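Local coordinates for AAEL008620-PA odorant-binding protein (Aedes aegypti, PDB 5V13), which binds juvenile hormone specifically in the mosquito hemolymph, as a secreted member of the odorant-binding protein family, at residues 167-170 / 171-174; 195-199 / 200-204; 210-213 / 214-217; 260-263 / 264-267. All blocks are in the same frame, centred on the assembly; numbering follows the deposited sequence.

Contact 1: residues 167-170 / 171-174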
loop_
_atom_site.group_PDB
_atom_site.type_symbol
_atom_site.label_atom_id
_atom_site.label_comp_id
_atom_site.label_asym_id
_atom_site.label_seq_id
_atom_site.Cartn_x
_atom_site.Cartn_y
_atom_site.Cartn_z
ATOM N N GLN B 167 9.323 -2.931 2.673
ATOM C CA GLN B 167 9.513 -3.796 1.508
ATOM C C GLN B 167 10.990 -3.876 1.139
ATOM O O GLN B 167 11.696 -2.862 1.156
ATOM C CB GLN B 167 8.726 -3.269 0.304
ATOM C CG GLN B 167 8.787 -4.198 -0.929
ATOM C CD GLN B 167 7.988 -3.652 -2.109
ATOM O OE1 GLN B 167 7.702 -2.461 -2.162
ATOM N NE2 GLN B 167 7.639 -4.520 -3.059
ATOM N N MET B 168 11.457 -5.078 0.803
ATOM C CA MET B 168 12.848 -5.230 0.389
ATOM C C MET B 168 12.982 -4.940 -1.098
ATOM O O MET B 168 12.038 -5.114 -1.868
ATOM C CB MET B 168 13.369 -6.638 0.680
ATOM C CG MET B 168 13.356 -6.997 2.153
ATOM S SD MET B 168 13.977 -8.668 2.485
ATOM C CE MET B 168 13.171 -9.045 4.033
ATOM N N PHE B 169 14.188 -4.530 -1.503
ATOM C CA PHE B 169 14.381 -4.101 -2.880
ATOM C C PHE B 169 14.294 -5.257 -3.868
ATOM O O PHE B 169 13.802 -5.071 -4.987
ATOM C CB PHE B 169 15.706 -3.349 -3.040
ATOM C CG PHE B 169 15.504 -1.898 -3.395
ATOM C CD1 PHE B 169 14.768 -1.552 -4.521
ATOM C CD2 PHE B 169 15.991 -0.888 -2.584
ATOM C CE1 PHE B 169 14.531 -0.222 -4.841
ATOM C CE2 PHE B 169 15.756 0.439 -2.897
ATOM C CZ PHE B 169 15.022 0.771 -4.025
ATOM N N VAL B 170 14.771 -6.449 -3.507
ATOM C CA VAL B 170 14.683 -7.538 -4.483
ATOM C C VAL B 170 13.222 -7.836 -4.814
ATOM O O VAL B 170 12.855 -7.964 -5.991
ATOM C CB VAL B 170 15.425 -8.791 -3.992
ATOM C CG1 VAL B 170 15.112 -9.981 -4.926
ATOM C CG2 VAL B 170 16.907 -8.527 -3.978
ATOM N N ASP B 171 12.367 -7.905 -3.788
ATOM C CA ASP B 171 10.933 -8.123 -3.997
ATOM C C ASP B 171 10.333 -7.045 -4.890
ATOM O O ASP B 171 9.535 -7.341 -5.792
ATOM C CB ASP B 171 10.200 -8.146 -2.652
ATOM C CG ASP B 171 8.685 -8.336 -2.809
ATOM O OD1 ASP B 171 8.261 -9.458 -3.147
ATOM O OD2 ASP B 171 7.917 -7.372 -2.601
ATOM N N PHE B 172 10.660 -5.781 -4.609
ATOM C CA PHE B 172 10.186 -4.678 -5.441
ATOM C C PHE B 172 10.614 -4.865 -6.892
ATOM O O PHE B 172 9.817 -4.680 -7.822
ATOM C CB PHE B 172 10.719 -3.358 -4.873
ATOM C CG PHE B 172 10.477 -2.181 -5.751
ATOM C CD1 PHE B 172 9.272 -1.486 -5.684
ATOM C CD2 PHE B 172 11.448 -1.751 -6.644
ATOM C CE1 PHE B 172 9.043 -0.400 -6.513
ATOM C CE2 PHE B 172 11.223 -0.664 -7.465
ATOM C CZ PHE B 172 10.012 0.010 -7.397
ATOM N N CYS B 173 11.877 -5.234 -7.105
ATOM C CA CYS B 173 12.389 -5.352 -8.467
ATOM C C CYS B 173 11.821 -6.572 -9.179
ATOM O O CYS B 173 11.571 -6.520 -10.389
ATOM C CB CYS B 173 13.907 -5.392 -8.445
ATOM S SG CYS B 173 14.569 -3.826 -7.866
ATOM N N GLU B 174 11.618 -7.678 -8.446
ATOM C CA GLU B 174 10.981 -8.863 -9.023
ATOM C C GLU B 174 9.595 -8.539 -9.576
ATOM O O GLU B 174 9.239 -8.957 -10.684
ATOM C CB GLU B 174 10.868 -9.966 -7.970
ATOM C CG GLU B 174 12.159 -10.681 -7.638
ATOM C CD GLU B 174 11.946 -11.794 -6.617
ATOM O OE1 GLU B 174 11.544 -11.486 -5.477
ATOM O OE2 GLU B 174 12.159 -12.976 -6.961
#

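Contact 2: residues 195-199 / 200-204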
loop_
_atom_site.group_PDB
_atom_site.type_symbol
_atom_site.label_atom_id
_atom_site.label_comp_id
_atom_site.label_asym_id
_atom_site.label_seq_id
_atom_site.Cartn_x
_atom_site.Cartn_y
_atom_site.Cartn_z
ATOM N N CYS B 195 17.484 -2.716 -11.804
ATOM C CA CYS B 195 16.632 -2.261 -10.705
ATOM C C CYS B 195 17.282 -2.534 -9.352
ATOM O O CYS B 195 17.309 -1.660 -8.477
ATOM C CB CYS B 195 15.260 -2.939 -10.787
ATOM S SG CYS B 195 14.097 -2.536 -9.417
ATOM N N VAL B 196 17.814 -3.747 -9.164
ATOM C CA VAL B 196 18.381 -4.117 -7.869
ATOM C C VAL B 196 19.631 -3.296 -7.583
ATOM O O VAL B 196 19.784 -2.724 -6.498
ATOM C CB VAL B 196 18.693 -5.624 -7.817
ATOM C CG1 VAL B 196 19.458 -5.955 -6.528
ATOM C CG2 VAL B 196 17.416 -6.445 -7.880
ATOM N N PHE B 197 20.543 -3.231 -8.552
ATOM C CA PHE B 197 21.812 -2.539 -8.338
ATOM C C PHE B 197 21.604 -1.048 -8.102
ATOM O O PHE B 197 22.317 -0.438 -7.298
ATOM C CB PHE B 197 22.736 -2.767 -9.528
ATOM C CG PHE B 197 23.299 -4.171 -9.610
ATOM C CD1 PHE B 197 23.200 -5.046 -8.533
ATOM C CD2 PHE B 197 23.917 -4.610 -10.762
ATOM C CE1 PHE B 197 23.730 -6.330 -8.603
ATOM C CE2 PHE B 197 24.444 -5.901 -10.844
ATOM C CZ PHE B 197 24.343 -6.757 -9.763
ATOM N N ARG B 198 20.634 -0.439 -8.787
ATOM C CA ARG B 198 20.343 0.969 -8.527
ATOM C C ARG B 198 19.676 1.170 -7.174
ATOM O O ARG B 198 19.905 2.196 -6.525
ATOM C CB ARG B 198 19.469 1.561 -9.638
ATOM C CG ARG B 198 20.219 1.740 -10.940
ATOM C CD ARG B 198 19.362 2.338 -12.043
ATOM N NE ARG B 198 20.139 2.476 -13.278
ATOM C CZ ARG B 198 20.683 3.618 -13.691
ATOM N NH1 ARG B 198 20.511 4.739 -12.988
ATOM N NH2 ARG B 198 21.374 3.650 -14.821
ATOM N N GLY B 199 18.845 0.218 -6.736
ATOM C CA GLY B 199 18.293 0.295 -5.391
ATOM C C GLY B 199 19.358 0.162 -4.316
ATOM O O GLY B 199 19.302 0.842 -3.286
ATOM N N PHE B 200 20.337 -0.726 -4.534
ATOM C CA PHE B 200 21.477 -0.875 -3.634
ATOM C C PHE B 200 22.470 0.283 -3.750
ATOM O O PHE B 200 23.397 0.368 -2.933
ATOM C CB PHE B 200 22.226 -2.196 -3.925
ATOM C CG PHE B 200 21.479 -3.464 -3.507
ATOM C CD1 PHE B 200 20.203 -3.405 -2.962
ATOM C CD2 PHE B 200 22.086 -4.719 -3.658
ATOM C CE1 PHE B 200 19.522 -4.576 -2.574
ATOM C CE2 PHE B 200 21.419 -5.901 -3.279
ATOM C CZ PHE B 200 20.136 -5.829 -2.736
ATOM N N ARG B 201 22.313 1.148 -4.758
ATOM C CA ARG B 201 23.310 2.165 -5.125
ATOM C C ARG B 201 24.662 1.551 -5.488
ATOM O O ARG B 201 25.707 2.207 -5.372
ATOM C CB ARG B 201 23.473 3.226 -4.027
ATOM C CG ARG B 201 22.402 4.342 -4.046
ATOM C CD ARG B 201 20.993 3.821 -3.668
ATOM N NE ARG B 201 20.006 4.903 -3.511
ATOM C CZ ARG B 201 18.718 4.719 -3.208
ATOM N NH1 ARG B 201 18.232 3.485 -3.016
ATOM N NH2 ARG B 201 17.911 5.771 -3.085
ATOM N N TRP B 202 24.660 0.292 -5.950
ATOM C CA TRP B 202 25.846 -0.262 -6.605
ATOM C C TRP B 202 26.053 0.366 -7.980
ATOM O O TRP B 202 27.191 0.494 -8.444
ATOM C CB TRP B 202 25.734 -1.782 -6.754
ATOM C CG TRP B 202 25.815 -2.562 -5.490
ATOM C CD1 TRP B 202 25.830 -2.071 -4.223
ATOM C CD2 TRP B 202 25.921 -3.988 -5.370
ATOM N NE1 TRP B 202 25.914 -3.098 -3.320
ATOM C CE2 TRP B 202 25.983 -4.286 -3.996
ATOM C CE3 TRP B 202 25.962 -5.040 -6.293
ATOM C CZ2 TRP B 202 26.085 -5.589 -3.515
ATOM C CZ3 TRP B 202 26.064 -6.347 -5.811
ATOM C CH2 TRP B 202 26.132 -6.606 -4.438
ATOM N N ILE B 203 24.966 0.744 -8.644
ATOM C CA ILE B 203 24.995 1.556 -9.856
ATOM C C ILE B 203 24.335 2.884 -9.521
ATOM O O ILE B 203 23.223 2.907 -8.981
ATOM C CB ILE B 203 24.281 0.862 -11.029
ATOM C CG1 ILE B 203 25.087 -0.358 -11.478
ATOM C CG2 ILE B 203 24.072 1.850 -12.202
ATOM C CD1 ILE B 203 24.446 -1.141 -12.618
ATOM N N THR B 204 25.029 3.984 -9.814
ATOM C CA THR B 204 24.542 5.286 -9.398
ATOM C C THR B 204 23.429 5.749 -10.322
ATOM O O THR B 204 23.166 5.160 -11.378
ATOM C CB THR B 204 25.673 6.314 -9.400
ATOM O OG1 THR B 204 26.024 6.617 -10.754
ATOM C CG2 THR B 204 26.901 5.765 -8.682
HETATM O O HOH W 1 21.229 4.265 -7.838
#

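Contact 3: residues 210-213 / 214-217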
loop_
_atom_site.group_PDB
_atom_site.type_symbol
_atom_site.label_atom_id
_atom_site.label_comp_id
_atom_site.label_asym_id
_atom_site.label_seq_id
_atom_site.Cartn_x
_atom_site.Cartn_y
_atom_site.Cartn_z
ATOM N N ASN B 210 29.612 1.991 -8.470
ATOM C CA ASN B 210 29.943 2.606 -7.184
ATOM C C ASN B 210 30.683 1.559 -6.348
ATOM O O ASN B 210 30.080 0.855 -5.536
ATOM C CB ASN B 210 28.662 3.096 -6.496
ATOM C CG ASN B 210 28.915 3.792 -5.165
ATOM O OD1 ASN B 210 30.052 3.894 -4.692
ATOM N ND2 ASN B 210 27.839 4.291 -4.559
ATOM N N VAL B 211 32.004 1.479 -6.532
ATOM C CA VAL B 211 32.741 0.346 -5.985
ATOM C C VAL B 211 32.818 0.407 -4.466
ATOM O O VAL B 211 32.900 -0.638 -3.813
ATOM C CB VAL B 211 34.147 0.261 -6.604
ATOM C CG1 VAL B 211 34.040 0.337 -8.089
ATOM C CG2 VAL B 211 35.032 1.385 -6.071
ATOM N N ASN B 212 32.820 1.615 -3.881
ATOM C CA ASN B 212 32.857 1.728 -2.423
ATOM C C ASN B 212 31.617 1.107 -1.793
ATOM O O ASN B 212 31.700 0.485 -0.727
ATOM C CB ASN B 212 32.978 3.190 -1.992
ATOM C CG ASN B 212 34.359 3.771 -2.232
ATOM O OD1 ASN B 212 35.333 3.047 -2.440
ATOM N ND2 ASN B 212 34.448 5.096 -2.189
ATOM N N GLU B 213 30.455 1.274 -2.430
ATOM C CA GLU B 213 29.225 0.659 -1.920
ATOM C C GLU B 213 29.274 -0.861 -2.041
ATOM O O GLU B 213 28.882 -1.579 -1.109
ATOM C CB GLU B 213 28.009 1.213 -2.664
ATOM C CG GLU B 213 26.656 0.904 -2.009
ATOM C CD GLU B 213 26.422 1.699 -0.716
ATOM O OE1 GLU B 213 27.106 2.723 -0.500
ATOM O OE2 GLU B 213 25.550 1.298 0.082
ATOM N N ILE B 214 29.739 -1.369 -3.189
ATOM C CA ILE B 214 29.879 -2.814 -3.370
ATOM C C ILE B 214 30.830 -3.391 -2.329
ATOM O O ILE B 214 30.522 -4.392 -1.669
ATOM C CB ILE B 214 30.352 -3.141 -4.800
ATOM C CG1 ILE B 214 29.341 -2.632 -5.832
ATOM C CG2 ILE B 214 30.570 -4.653 -4.946
ATOM C CD1 ILE B 214 29.889 -2.532 -7.271
ATOM N N ARG B 215 32.019 -2.787 -2.184
ATOM C CA ARG B 215 32.972 -3.289 -1.196
ATOM C C ARG B 215 32.371 -3.271 0.211
ATOM O O ARG B 215 32.499 -4.243 0.961
ATOM C CB ARG B 215 34.269 -2.476 -1.247
ATOM C CG ARG B 215 35.323 -2.944 -0.244
ATOM C CD ARG B 215 36.637 -2.197 -0.433
ATOM N NE ARG B 215 36.467 -0.759 -0.249
ATOM C CZ ARG B 215 36.534 0.139 -1.231
ATOM N NH1 ARG B 215 36.783 -0.245 -2.478
ATOM N NH2 ARG B 215 36.358 1.427 -0.960
ATOM N N ARG B 216 31.696 -2.179 0.572
ATOM C CA ARG B 216 31.045 -2.075 1.876
ATOM C C ARG B 216 30.077 -3.236 2.117
ATOM O O ARG B 216 30.090 -3.861 3.182
ATOM C CB ARG B 216 30.337 -0.720 1.952
ATOM C CG ARG B 216 29.413 -0.473 3.121
ATOM C CD ARG B 216 28.781 0.919 2.957
ATOM N NE ARG B 216 27.360 0.953 3.299
ATOM C CZ ARG B 216 26.853 1.611 4.338
ATOM N NH1 ARG B 216 27.649 2.307 5.141
ATOM N NH2 ARG B 216 25.547 1.582 4.573
ATOM N N ASP B 217 29.245 -3.555 1.122
ATOM C CA ASP B 217 28.278 -4.638 1.295
ATOM C C ASP B 217 28.958 -6.000 1.312
ATOM O O ASP B 217 28.533 -6.897 2.052
ATOM C CB ASP B 217 27.215 -4.569 0.201
ATOM C CG ASP B 217 26.243 -3.429 0.423
ATOM O OD1 ASP B 217 26.223 -2.900 1.560
ATOM O OD2 ASP B 217 25.492 -3.079 -0.512
HETATM O O HOH W 2 25.335 -0.259 2.000
#

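Contact 4: residues 260-263 / 264-267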
loop_
_atom_site.group_PDB
_atom_site.type_symbol
_atom_site.label_atom_id
_atom_site.label_comp_id
_atom_site.label_asym_id
_atom_site.label_seq_id
_atom_site.Cartn_x
_atom_site.Cartn_y
_atom_site.Cartn_z
ATOM N N ASP B 260 22.163 -10.447 2.003
ATOM C CA ASP B 260 22.478 -9.693 3.213
ATOM C C ASP B 260 22.076 -8.229 3.080
ATOM O O ASP B 260 21.428 -7.674 3.976
ATOM C CB ASP B 260 23.971 -9.816 3.516
ATOM C CG ASP B 260 24.333 -9.249 4.870
ATOM O OD1 ASP B 260 23.956 -9.875 5.874
ATOM O OD2 ASP B 260 24.980 -8.186 4.930
ATOM N N ARG B 261 22.458 -7.583 1.966
ATOM C CA ARG B 261 22.061 -6.190 1.750
ATOM C C ARG B 261 20.551 -6.074 1.632
ATOM O O ARG B 261 19.948 -5.141 2.177
ATOM C CB ARG B 261 22.742 -5.622 0.489
ATOM C CG ARG B 261 22.339 -4.183 0.111
ATOM C CD ARG B 261 22.600 -3.174 1.253
ATOM N NE ARG B 261 22.013 -1.859 0.996
ATOM C CZ ARG B 261 22.547 -0.938 0.198
ATOM N NH1 ARG B 261 23.678 -1.200 -0.439
ATOM N NH2 ARG B 261 21.937 0.233 0.014
ATOM N N ASN B 262 19.926 -7.017 0.915
ATOM C CA ASN B 262 18.489 -6.966 0.675
ATOM C C ASN B 262 17.715 -6.821 1.974
ATOM O O ASN B 262 16.763 -6.035 2.047
ATOM C CB ASN B 262 18.028 -8.225 -0.058
ATOM C CG ASN B 262 16.607 -8.109 -0.567
ATOM O OD1 ASN B 262 16.206 -7.073 -1.092
ATOM N ND2 ASN B 262 15.840 -9.175 -0.416
ATOM N N GLN B 263 18.106 -7.577 3.005
ATOM C CA GLN B 263 17.391 -7.522 4.282
ATOM C C GLN B 263 17.447 -6.126 4.874
ATOM O O GLN B 263 16.482 -5.667 5.503
ATOM C CB GLN B 263 17.981 -8.520 5.284
ATOM C CG GLN B 263 18.349 -9.872 4.715
ATOM C CD GLN B 263 17.160 -10.609 4.135
ATOM O OE1 GLN B 263 16.130 -10.756 4.796
ATOM N NE2 GLN B 263 17.296 -11.078 2.889
ATOM N N LYS B 264 18.577 -5.438 4.693
ATOM C CA LYS B 264 18.751 -4.083 5.204
ATOM C C LYS B 264 18.002 -3.027 4.398
ATOM O O LYS B 264 17.978 -1.861 4.817
ATOM C CB LYS B 264 20.239 -3.713 5.241
ATOM C CG LYS B 264 21.118 -4.643 6.079
ATOM C CD LYS B 264 22.571 -4.154 6.011
ATOM C CE LYS B 264 23.560 -5.289 6.211
ATOM N NZ LYS B 264 23.300 -6.031 7.466
ATOM N N THR B 265 17.405 -3.375 3.258
ATOM C CA THR B 265 16.689 -2.369 2.487
ATOM C C THR B 265 15.230 -2.231 2.902
ATOM O O THR B 265 14.542 -1.353 2.375
ATOM C CB THR B 265 16.738 -2.678 0.979
ATOM O OG1 THR B 265 16.013 -3.889 0.706
ATOM C CG2 THR B 265 18.186 -2.807 0.499
ATOM N N ALA B 266 14.742 -3.081 3.812
ATOM C CA ALA B 266 13.339 -3.006 4.223
ATOM C C ALA B 266 13.062 -1.740 5.025
ATOM O O ALA B 266 12.125 -0.992 4.716
ATOM C CB ALA B 266 12.954 -4.249 5.034
ATOM N N PHE B 267 13.874 -1.476 6.055
ATOM C CA PHE B 267 13.646 -0.373 6.989
ATOM C C PHE B 267 14.903 0.483 7.070
ATOM O O PHE B 267 15.883 0.089 7.711
ATOM C CB PHE B 267 13.276 -0.894 8.379
ATOM C CG PHE B 267 12.026 -1.726 8.412
ATOM C CD1 PHE B 267 10.779 -1.126 8.363
ATOM C CD2 PHE B 267 12.098 -3.109 8.515
ATOM C CE1 PHE B 267 9.616 -1.893 8.412
ATOM C CE2 PHE B 267 10.940 -3.886 8.551
ATOM C CZ PHE B 267 9.699 -3.272 8.501
HETATM O O HOH W 3 21.112 -8.537 6.480
HETATM O O HOH W 4 25.557 -7.618 7.442
HETATM O O HOH W 5 15.750 -3.486 7.163
#

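Contact 1: residues 167-170 / 171-174
The first turn of helix 169-177 forms this contact, with Met168 at the N-cap. Its backbone opens the helical ladder: Met168 O accepts from Phe172 N at 3.1 Å and Phe169 O from Cys173 N at 2.9 Å. Just before the turn, Gln167 reaches forward along it. With CG anti to the backbone N (chi1 -175°) and the chain extended, its amide arrives at Asp171, and NE2 donates to Asp171 OD2 over 2.9 Å. The bond is nearly straight, 165° at the hydrogen, and meets the anti side of the carboxylate, somewhat out of its plane; glutamine suits the place because its long arm ends in both donor and acceptor, and OE1 is taken by Gln164 N. The side chains of Phe169 and Phe172 run side by side, their ring planes almost perpendicular, Phe169 CE1 lying 3.9 Å from Phe172 CD2. Cys173 SG sits 4.0 Å from Phe169 CD1, obliquely to that ring, and forms the disulfide to Cys195. A neutral amide donor facing Asp171, at the start of a helix whose dipole is positive there, probably helps stabilise the carboxylate, while the disulfide side is lined largely by rings and sulfur.

Contact 2: residues 195-199 / 200-204
A Schellman motif ends helix 190-199, where Arg201, with positive phi (59°), turns the chain out of the helix. Phe200 N still donates to Val196 O at 2.9 Å, as in a regular turn. Two weak bonds define the motif, Trp202 N to Phe197 O and, inside it, Arg201 N to Arg198 O. Phe197 O also receives a straighter bond from Ile203 N at 3.2 Å, from well above the carbonyl plane, so one carbonyl gathers the departing chain. Aromatic and branched residues fill the bend. Val196 CG1 lies over the face of the Phe200 ring, 3.9 Å from its centroid, a CH-pi contact. Phe197 and Trp202 bring their rings within 28° of parallel but slid apart, Phe197 CE1 resting 3.5 Å from Trp202 CE3, and Ile203 CD1 comes to the edge of the Phe197 ring. Arg201 folds back: bent at chi2 (68°), it lets NH1 donate to Gly199 O at 2.9 Å, the oxygen lying in the guanidinium plane, and NH1 also pairs with Glu27. A water donates to both Arg198 O and Ile203 O, bridging helix end and loop. Around this end, Phe200 packs against Phe169 of helix 169-177 and Ile258 of helix 251-264; Phe197 meets Leu242 and Tyr243 of helix 239-247, and Trp202 touches both that helix and helix 251-264, through Leu246 and Leu254.

Contact 3: residues 210-213 / 214-217
Glu213 and Arg216 run side by side, one turn apart on helix 211-220, and the glutamate can be followed outward. Its CB sits on the helix backbone beside Ile214 N. CG, anti to the backbone N (chi1 -166°), packs on Phe200 O, and a bend at chi2 (72°) swings the carboxylate alongside the Arg216 side chain. At the tip, OE1 is hydrogen-bonded outside the two segments, while OE2 makes a long salt bridge to Arg216 NE at 3.7 Å, which a water supplements: it donates to Glu213 OE2 and Asp217 OD1 and accepts from Arg216 NE at 2.7 Å, in the guanidinium plane. The like charges of Glu213 OE2 and Asp217 OD2, 4.4 Å apart, would be costly in a buried place, but Arg261 NH1 pairs with both and Arg35 with Glu213, so the cost is probably offset. Asn210 suits the N-cap, since its side-chain oxygen can accept from a first-turn N-H: OD1 takes a weak bond from Glu213 N, while its backbone O takes Ile214 N at 3.3 Å. On the exposed side, Arg215 bends at chi3 to bring NH2 beside Asn212 OD1, at a distance too short to be trusted in detail. The helix lies against the loop that follows helix 190-199, with Ile214 and Glu213 packing on Trp202; through Arg261 its acidic side faces helix 251-264.

Contact 4: residues 260-263 / 264-267
Near the C-terminal end of helix 251-264, Thr265 grips Asn262 O with two hydrogen bonds: from OG1 at 2.6 Å, close to the carbonyl plane, and from the backbone N at 3.0 Å, well above that plane. With chi1 at 66°, OG1 lies between the backbone N and carbonyl carbon, where the hydroxyl can reach back to the carbonyl three residues earlier. Threonine suits the place because this hydroxyl both donates to Asn262 O and accepts from Phe169 N. Asn262 OD1 likewise meets the start of helix 169-177, at Val170 N, while ND2 goes to Asp178 of the second subunit. Gln263 NE2 bonds to Arg259 O and also meets that Asp178. A weak bond runs from Lys264 N to Arg261 O.

Charge comes next. Asp260 OD2 and Lys264 NZ form a long salt bridge of 3.7 Å. The extended part of the lysine runs back beside Asp260, but the bend at chi4 (-54°) turns NZ aside.

Water fills in, donating to Asp260 OD2 and accepting from Lys264 NZ at 2.8 Å, and another water donates to Asp260 O. A third donates to Gln263 O and accepts from Phe267 N, bridging helix end and loop in place of a direct i+4 bond.

In van der Waals contact, the Thr265 methyl CG2 lies 3.4 Å from Arg261 O and 4.0 Å from Arg261 NE, the guanidinium going on to Asp217 and Glu213. Altogether this is a helix C-terminus at which a threonine side chain and solvent take up carbonyls of the last turn as the chain enters a loop.

How the contacts relate
All four contacts are local, lie in series along the chain and neither nest nor cross; each closes one turn or helix end, and tertiary bonds join them. Contact 1 starts helix 169-177, which the Cys173-Cys195 disulfide ties to helix 190-199, whose end is contact 2. From there the loop leads to contact 3 at the start of helix 211-220, met by Trp202 through Asn210 and Asp217. Contact 4, at the end of helix 251-264, returns to the beginning: Asn262 and Thr265 accept from the first N-H groups of helix 169-177 at contact 1, while Arg261 reaches Phe200 O, Glu213 and Asp217. Contacts 1 and 4 also touch the second subunit.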